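Local coordinates for hypothetical protein (Fusobacterium nucleatum subsp. nucleatum, PDB 2GSL) that may act as a ribonuclease of the MrnC family in RNA processing, and forms an all-helical dimer that binds a magnesium ion, at residues 11-14 with 15-19; 32-36 with 37-41; 86-90 with 91-95. One frame throughout, in Å; residues are numbered along the deposited sequence.

Contact 1 of 3, residues 11-14 with 15-19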
loop_
_atom_site.group_PDB
_atom_site.type_symbol
_atom_site.label_atom_id
_atom_site.label_comp_id
_atom_site.label_asym_id
_atom_site.label_seq_id
_atom_site.Cartn_x
_atom_site.Cartn_y
_atom_site.Cartn_z
ATOM N N ARG A 11 -1.632 16.981 -15.648
ATOM C CA ARG A 11 -0.531 17.174 -16.593
ATOM C C ARG A 11 -0.374 15.957 -17.487
ATOM O O ARG A 11 -0.139 16.083 -18.690
ATOM C CB ARG A 11 0.787 17.422 -15.853
ATOM C CG ARG A 11 1.945 17.850 -16.756
ATOM C CD ARG A 11 1.777 19.287 -17.247
ATOM N NE ARG A 11 2.894 19.717 -18.083
ATOM C CZ ARG A 11 3.093 20.970 -18.480
ATOM N NH1 ARG A 11 4.138 21.264 -19.242
ATOM N NH2 ARG A 11 2.253 21.932 -18.111
ATOM N N ASP A 12 -0.498 14.777 -16.893
ATOM C CA ASP A 12 -0.382 13.545 -17.657
ATOM C C ASP A 12 -0.655 12.360 -16.734
ATOM O O ASP A 12 0.071 11.367 -16.749
ATOM C CB ASP A 12 1.023 13.453 -18.295
ATOM C CG ASP A 12 1.036 12.676 -19.621
ATOM O OD1 ASP A 12 0.164 12.929 -20.480
ATOM O OD2 ASP A 12 1.936 11.827 -19.810
ATOM N N TYR A 13 -1.703 12.480 -15.918
ATOM C CA TYR A 13 -2.096 11.404 -15.003
ATOM C C TYR A 13 -3.536 10.957 -15.265
ATOM O O TYR A 13 -4.475 11.737 -15.111
ATOM C CB TYR A 13 -1.969 11.850 -13.541
ATOM C CG TYR A 13 -0.669 11.458 -12.868
ATOM C CD1 TYR A 13 0.228 12.425 -12.424
ATOM C CD2 TYR A 13 -0.342 10.124 -12.663
ATOM C CE1 TYR A 13 1.417 12.075 -11.795
ATOM C CE2 TYR A 13 0.849 9.764 -12.031
ATOM C CZ TYR A 13 1.722 10.744 -11.601
ATOM O OH TYR A 13 2.897 10.396 -10.974
ATOM N N SER A 14 -3.712 9.703 -15.664
ATOM C CA SER A 14 -5.049 9.185 -15.928
ATOM C C SER A 14 -5.687 8.788 -14.601
ATOM O O SER A 14 -4.991 8.503 -13.621
ATOM C CB SER A 14 -4.986 7.952 -16.815
ATOM O OG SER A 14 -4.614 6.829 -16.042
ATOM N N GLY A 15 -7.014 8.760 -14.572
ATOM C CA GLY A 15 -7.709 8.392 -13.351
ATOM C C GLY A 15 -7.397 6.969 -12.934
ATOM O O GLY A 15 -7.564 6.600 -11.774
ATOM N N LEU A 16 -6.926 6.179 -13.889
ATOM C CA LEU A 16 -6.598 4.789 -13.646
ATOM C C LEU A 16 -5.232 4.667 -13.013
ATOM O O LEU A 16 -4.945 3.709 -12.304
ATOM C CB LEU A 16 -6.611 4.031 -14.961
ATOM C CG LEU A 16 -7.270 2.666 -14.889
ATOM C CD1 LEU A 16 -8.679 2.807 -14.331
ATOM C CD2 LEU A 16 -7.296 2.054 -16.275
ATOM N N GLU A 17 -4.371 5.630 -13.299
ATOM C CA GLU A 17 -3.039 5.605 -12.726
ATOM C C GLU A 17 -3.086 6.035 -11.275
ATOM O O GLU A 17 -2.395 5.471 -10.430
ATOM C CB GLU A 17 -2.109 6.508 -13.512
ATOM C CG GLU A 17 -1.551 5.806 -14.711
ATOM C CD GLU A 17 -0.904 6.760 -15.670
ATOM O OE1 GLU A 17 -1.605 7.708 -16.097
ATOM O OE2 GLU A 17 0.290 6.556 -15.995
ATOM N N LEU A 18 -3.910 7.038 -10.993
ATOM C CA LEU A 18 -4.051 7.526 -9.634
ATOM C C LEU A 18 -4.710 6.450 -8.781
ATOM O O LEU A 18 -4.241 6.134 -7.690
ATOM C CB LEU A 18 -4.897 8.804 -9.615
ATOM C CG LEU A 18 -4.351 9.984 -10.430
ATOM C CD1 LEU A 18 -5.455 11.007 -10.607
ATOM C CD2 LEU A 18 -3.132 10.609 -9.732
ATOM N N ALA A 19 -5.799 5.886 -9.286
ATOM C CA ALA A 19 -6.533 4.842 -8.573
ATOM C C ALA A 19 -5.624 3.665 -8.216
ATOM O O ALA A 19 -5.865 2.952 -7.242
ATOM C CB ALA A 19 -7.698 4.352 -9.435
#

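Contact 2 of 3, residues 32-36 with 37-41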
loop_
_atom_site.group_PDB
_atom_site.type_symbol
_atom_site.label_atom_id
_atom_site.label_comp_id
_atom_site.label_asym_id
_atom_site.label_seq_id
_atom_site.Cartn_x
_atom_site.Cartn_y
_atom_site.Cartn_z
ATOM N N LYS A 32 -2.827 -0.328 8.836
ATOM C CA LYS A 32 -2.236 0.378 9.969
ATOM C C LYS A 32 -3.172 0.467 11.168
ATOM O O LYS A 32 -2.809 0.079 12.278
ATOM C CB LYS A 32 -1.838 1.798 9.585
ATOM C CG LYS A 32 -0.590 1.907 8.765
ATOM C CD LYS A 32 0.083 3.248 9.023
ATOM C CE LYS A 32 -0.850 4.408 8.706
ATOM N NZ LYS A 32 -0.189 5.744 8.807
ATOM N N TYR A 33 -4.366 1.008 10.936
ATOM C CA TYR A 33 -5.362 1.169 11.989
ATOM C C TYR A 33 -5.760 -0.151 12.630
ATOM O O TYR A 33 -5.973 -0.212 13.827
ATOM C CB TYR A 33 -6.621 1.853 11.436
ATOM C CG TYR A 33 -7.823 1.824 12.378
ATOM C CD1 TYR A 33 -8.895 0.949 12.152
ATOM C CD2 TYR A 33 -7.904 2.694 13.473
ATOM C CE1 TYR A 33 -10.025 0.948 12.984
ATOM C CE2 TYR A 33 -9.026 2.700 14.316
ATOM C CZ TYR A 33 -10.082 1.826 14.061
ATOM O OH TYR A 33 -11.200 1.830 14.869
ATOM N N TYR A 34 -5.870 -1.208 11.840
ATOM C CA TYR A 34 -6.280 -2.472 12.405
ATOM C C TYR A 34 -5.122 -3.248 12.978
ATOM O O TYR A 34 -5.322 -4.140 13.785
ATOM C CB TYR A 34 -7.027 -3.308 11.361
ATOM C CG TYR A 34 -8.482 -2.903 11.193
ATOM C CD1 TYR A 34 -9.376 -2.979 12.269
ATOM C CD2 TYR A 34 -8.970 -2.452 9.963
ATOM C CE1 TYR A 34 -10.713 -2.617 12.129
ATOM C CE2 TYR A 34 -10.307 -2.085 9.812
ATOM C CZ TYR A 34 -11.172 -2.170 10.903
ATOM O OH TYR A 34 -12.488 -1.787 10.777
ATOM N N LEU A 35 -3.908 -2.892 12.586
ATOM C CA LEU A 35 -2.732 -3.592 13.074
ATOM C C LEU A 35 -2.315 -3.094 14.450
ATOM O O LEU A 35 -1.182 -3.310 14.883
ATOM C CB LEU A 35 -1.583 -3.387 12.092
ATOM C CG LEU A 35 -0.394 -4.350 12.172
ATOM C CD1 LEU A 35 -0.855 -5.790 11.951
ATOM C CD2 LEU A 35 0.627 -3.957 11.114
ATOM N N GLN A 36 -3.228 -2.438 15.151
ATOM C CA GLN A 36 -2.884 -1.895 16.455
ATOM C C GLN A 36 -3.727 -2.490 17.568
ATOM O O GLN A 36 -3.583 -2.124 18.738
ATOM C CB GLN A 36 -3.085 -0.385 16.440
ATOM C CG GLN A 36 -4.551 0.025 16.428
ATOM C CD GLN A 36 -4.738 1.521 16.533
ATOM O OE1 GLN A 36 -5.547 2.009 17.334
ATOM N NE2 GLN A 36 -3.990 2.264 15.724
ATOM N N PHE A 37 -4.608 -3.413 17.208
ATOM C CA PHE A 37 -5.477 -4.011 18.195
ATOM C C PHE A 37 -4.989 -5.325 18.753
ATOM O O PHE A 37 -5.306 -5.657 19.886
ATOM C CB PHE A 37 -6.873 -4.163 17.606
ATOM C CG PHE A 37 -7.556 -2.854 17.380
ATOM C CD1 PHE A 37 -8.029 -2.111 18.455
ATOM C CD2 PHE A 37 -7.687 -2.334 16.106
ATOM C CE1 PHE A 37 -8.622 -0.869 18.262
ATOM C CE2 PHE A 37 -8.278 -1.096 15.907
ATOM C CZ PHE A 37 -8.745 -0.366 16.991
ATOM N N GLY A 38 -4.214 -6.069 17.974
ATOM C CA GLY A 38 -3.719 -7.338 18.468
ATOM C C GLY A 38 -4.432 -8.542 17.874
ATOM O O GLY A 38 -4.211 -9.678 18.294
ATOM N N TYR A 39 -5.290 -8.306 16.893
ATOM C CA TYR A 39 -6.009 -9.396 16.260
ATOM C C TYR A 39 -5.002 -10.386 15.691
ATOM O O TYR A 39 -3.810 -10.080 15.584
ATOM C CB TYR A 39 -6.896 -8.863 15.134
ATOM C CG TYR A 39 -7.985 -7.931 15.598
ATOM C CD1 TYR A 39 -8.184 -6.697 14.981
ATOM C CD2 TYR A 39 -8.824 -8.286 16.647
ATOM C CE1 TYR A 39 -9.199 -5.837 15.408
ATOM C CE2 TYR A 39 -9.836 -7.440 17.081
ATOM C CZ TYR A 39 -10.023 -6.223 16.465
ATOM O OH TYR A 39 -11.031 -5.389 16.903
ATOM N N ASN A 40 -5.485 -11.582 15.356
ATOM C CA ASN A 40 -4.655 -12.624 14.757
ATOM C C ASN A 40 -4.820 -12.463 13.254
ATOM O O ASN A 40 -5.766 -11.826 12.795
ATOM C CB ASN A 40 -5.130 -14.012 15.188
ATOM C CG ASN A 40 -6.637 -14.144 15.156
ATOM O OD1 ASN A 40 -7.279 -13.940 14.116
ATOM N ND2 ASN A 40 -7.215 -14.491 16.299
ATOM N N ILE A 41 -3.917 -13.052 12.487
ATOM C CA ILE A 41 -3.973 -12.898 11.039
ATOM C C ILE A 41 -5.357 -13.071 10.423
ATOM O O ILE A 41 -5.873 -12.148 9.786
ATOM C CB ILE A 41 -2.977 -13.832 10.346
ATOM C CG1 ILE A 41 -1.579 -13.601 10.933
ATOM C CG2 ILE A 41 -2.960 -13.550 8.856
ATOM C CD1 ILE A 41 -1.133 -12.136 10.900
#

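Contact 3 of 3, residues 86-90 with 91-95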
loop_
_atom_site.group_PDB
_atom_site.type_symbol
_atom_site.label_atom_id
_atom_site.label_comp_id
_atom_site.label_asym_id
_atom_site.label_seq_id
_atom_site.Cartn_x
_atom_site.Cartn_y
_atom_site.Cartn_z
ATOM N N THR A 86 -16.133 -4.256 -17.901
ATOM C CA THR A 86 -15.694 -5.308 -16.980
ATOM C C THR A 86 -16.715 -5.491 -15.847
ATOM O O THR A 86 -16.503 -4.990 -14.738
ATOM C CB THR A 86 -14.325 -4.950 -16.326
ATOM O OG1 THR A 86 -13.360 -4.655 -17.346
ATOM C CG2 THR A 86 -13.818 -6.106 -15.461
ATOM N N PHE A 87 -17.812 -6.200 -16.117
ATOM C CA PHE A 87 -18.847 -6.431 -15.103
ATOM C C PHE A 87 -18.234 -6.838 -13.765
ATOM O O PHE A 87 -17.691 -7.936 -13.633
ATOM C CB PHE A 87 -19.829 -7.521 -15.564
ATOM C CG PHE A 87 -21.084 -6.989 -16.207
ATOM C CD1 PHE A 87 -22.006 -6.255 -15.462
ATOM C CD2 PHE A 87 -21.341 -7.211 -17.560
ATOM C CE1 PHE A 87 -23.163 -5.749 -16.057
ATOM C CE2 PHE A 87 -22.496 -6.709 -18.165
ATOM C CZ PHE A 87 -23.408 -5.977 -17.413
ATOM N N PRO A 88 -18.320 -5.956 -12.752
ATOM C CA PRO A 88 -17.767 -6.241 -11.425
ATOM C C PRO A 88 -18.391 -7.491 -10.826
ATOM O O PRO A 88 -19.490 -7.888 -11.212
ATOM C CB PRO A 88 -18.106 -4.980 -10.635
ATOM C CG PRO A 88 -19.385 -4.541 -11.258
ATOM C CD PRO A 88 -19.099 -4.706 -12.730
ATOM N N ARG A 89 -17.690 -8.111 -9.885
ATOM C CA ARG A 89 -18.197 -9.323 -9.259
ATOM C C ARG A 89 -19.059 -9.059 -8.026
ATOM O O ARG A 89 -20.278 -9.253 -8.055
ATOM C CB ARG A 89 -17.041 -10.248 -8.863
ATOM C CG ARG A 89 -16.076 -10.612 -9.986
ATOM C CD ARG A 89 -14.958 -9.577 -10.182
ATOM N NE ARG A 89 -15.301 -8.504 -11.120
ATOM C CZ ARG A 89 -14.419 -7.639 -11.621
ATOM N NH1 ARG A 89 -14.814 -6.697 -12.469
ATOM N NH2 ARG A 89 -13.137 -7.718 -11.282
ATOM N N SER A 90 -18.421 -8.607 -6.949
ATOM C CA SER A 90 -19.116 -8.363 -5.687
ATOM C C SER A 90 -19.947 -7.096 -5.633
ATOM O O SER A 90 -20.718 -6.901 -4.693
ATOM C CB SER A 90 -18.109 -8.331 -4.538
ATOM O OG SER A 90 -17.237 -9.443 -4.601
ATOM N N CYS A 91 -19.795 -6.231 -6.627
ATOM C CA CYS A 91 -20.546 -4.986 -6.630
ATOM C C CYS A 91 -21.143 -4.672 -7.995
ATOM O O CYS A 91 -21.166 -5.526 -8.878
ATOM C CB CYS A 91 -19.645 -3.835 -6.163
ATOM S SG CYS A 91 -18.111 -3.622 -7.111
ATOM N N THR A 92 -21.636 -3.446 -8.158
ATOM C CA THR A 92 -22.232 -3.012 -9.418
ATOM C C THR A 92 -21.287 -2.090 -10.175
ATOM O O THR A 92 -20.281 -1.627 -9.634
ATOM C CB THR A 92 -23.545 -2.236 -9.199
ATOM O OG1 THR A 92 -23.260 -1.005 -8.525
ATOM C CG2 THR A 92 -24.526 -3.052 -8.370
ATOM N N VAL A 93 -21.623 -1.814 -11.429
ATOM C CA VAL A 93 -20.806 -0.934 -12.248
ATOM C C VAL A 93 -20.599 0.405 -11.536
ATOM O O VAL A 93 -19.467 0.853 -11.361
ATOM C CB VAL A 93 -21.459 -0.691 -13.627
ATOM C CG1 VAL A 93 -20.579 0.227 -14.475
ATOM C CG2 VAL A 93 -21.667 -2.023 -14.334
HETATM N N MSE A 94 -21.698 1.028 -11.117
HETATM C CA MSE A 94 -21.644 2.314 -10.427
HETATM C C MSE A 94 -20.726 2.294 -9.189
HETATM O O MSE A 94 -19.927 3.209 -8.988
HETATM C CB MSE A 94 -23.056 2.733 -10.003
HETATM C CG MSE A 94 -23.136 4.128 -9.412
HETATM SE SE MSE A 94 -22.920 5.493 -10.767
HETATM C CE MSE A 94 -24.321 6.710 -10.157
ATOM N N GLU A 95 -20.850 1.254 -8.370
ATOM C CA GLU A 95 -20.053 1.122 -7.157
ATOM C C GLU A 95 -18.571 0.945 -7.459
ATOM O O GLU A 95 -17.707 1.530 -6.795
ATOM C CB GLU A 95 -20.558 -0.056 -6.322
ATOM C CG GLU A 95 -21.997 0.117 -5.877
ATOM C CD GLU A 95 -22.509 -1.017 -5.010
ATOM O OE1 GLU A 95 -23.647 -0.886 -4.507
ATOM O OE2 GLU A 95 -21.793 -2.031 -4.828
#

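Contact 1 of 3, residues 11-14 with 15-19
Ser14 and Glu17 form a capping box at the N-terminus of helix 15-34, with each residue binding the other's backbone. In one direction, Ser14 OG accepts from Glu17 N at 3.0 Å and more weakly from Leu16 N at 3.2 Å. In return, Ser14 N donates to Glu17 OE1 at 2.9 Å along an almost straight N-H...O line (170°), reaching the carboxylate from its anti side. The hydroxyl of Ser14 also donates to that same OE1 (3.1 Å), so two bonds hold one carboxylate oxygen and probably restrict rotation of the group. Glu17 CG lies anti to its carbonyl carbon (chi1 -84°), and the chain, extended beyond CG, carries OE1 to the backbone N of Ser14. Ser14 O accepts the i to i+4 bond from Leu18 N at 3.2 Å, and a more bent one from Glu17 N. Beside the cap, Leu18 CD2 rests 4.1 Å from Tyr13 CD2, while Glu17 CB meets the edge of the same ring. Tyr13 OH is held by Leu35 O of the second subunit, and Tyr13 O by Arg78. Such reciprocal serine-glutamate bonding typifies a capping box, here starting the chain's first helix in its ribonuclease III fold.

Contact 2 of 3, residues 32-36 with 37-41
Tyr33 and Phe37 make a T-shaped stack where helix 15-34 gives way to the turn leading into helix 41-52. The edge of Phe37 is directed at a face of Tyr33, with ring centroids 5.3 Å apart and planes at 82°. Tyr33 CG is anti to its backbone N (chi1 169°), which puts CG beside the carbonyl carbon and carries the ring end toward the turn, CZ 3.9 Å from Phe37 CZ. The inner side of the turn is closely filled. Buried Tyr34 sets CD1 4.2 Å from Phe37 CE2 and also 4.2 Å from Tyr39 CE1, Tyr33 CD1 lies over the centre of its ring, and Leu44 and Tyr47 of helix 41-52 close in from the same chain. Tyr34 OH is hydrogen-bonded to Lys51 NZ. Phe37 CB lies over a face of the Tyr39 ring, 3.6 Å above its plane. Leu35 is turned away from the loop and packs on Leu21 of the second subunit.

The outer side is much looser. Gln36, Phe37 and Gly38 are exposed, and Gly38 passes through positive phi (105°) as the chain reverses. There the aliphatic part of Gln36 runs beside Phe37, pointing the same way. The exposed flank carries a CH-pi contact: Gln36 CG stands 4.0 Å from the Phe37 ring centroid, close to the ring normal.

Contact 3 of 3, residues 86-90 with 91-95
Cys91 SG sits between its own backbone N and carbonyl carbon (chi1 56°), and Val93 CG1 lies anti to its backbone N (chi1 -180°), which leaves CG2 beside that N; from these positions SG and CG2 reach different atoms of the Pro88 ring. SG comes 3.8 Å from Pro88 CB, whereas Val93 CG2 lies 4.0 Å from Pro88 CD, the Pro88 and Val93 side chains crossing at a slant. Between them the ring's CG is turned to the backbone, close to the carbonyl oxygen of Cys91 and to the carbonyl carbon of Thr92. The proline ring thus lies against the chain as it comes back round from Ser90. Further out, Phe87 adds a marginal apolar contact, its CE1 4.4 Å from Val93 CG2.

This turn leads into helix 93-111, of which Thr92 is the N-cap. Thr92 OG1 accepts from Glu95 N at 3.3 Å; the bond is weak by length although fairly straight, with an N-H...O angle of 164°. Ahead of the cap, Arg89 points its CB away from the helix start and curls its guanidinium back along the loop, where NH1 donates weakly to Phe87 O at 3.3 Å. Thr86 O lies at the edge of that guanidinium, in its plane. Tyr96, one turn into the helix, packs on both Pro88 and Cys91, and Cys91 also touches Ala54 and Lys55 at the start of helix 54-64. Glu95 rests on Ser58 of that helix, its OE2 forming only a long, weak ion pair with Lys55 NZ.

In the fold
Contacts 1 and 2 lie near the two ends of helix 15-34, with centres 31 Å apart and nearest atoms about 17 Å apart. Across the dimer, however, they meet: Leu16 of contact 1 packs on Ile41 of the second subunit's contact 2. Contact 3 opens helix 93-111; its nearest atoms are about 9 Å from contact 1 and about 17 Å from contact 2. Both helices contribute to the magnesium site: Asp23, probably the active-site residue, from helix 15-34 and Glu103 from helix 93-111. The Leu18 side chain is about 9 Å from that of Asp23. The side chains of Leu16 and Cys91 each lie about 10 Å from the metal, whereas contact 2 is remote from the site.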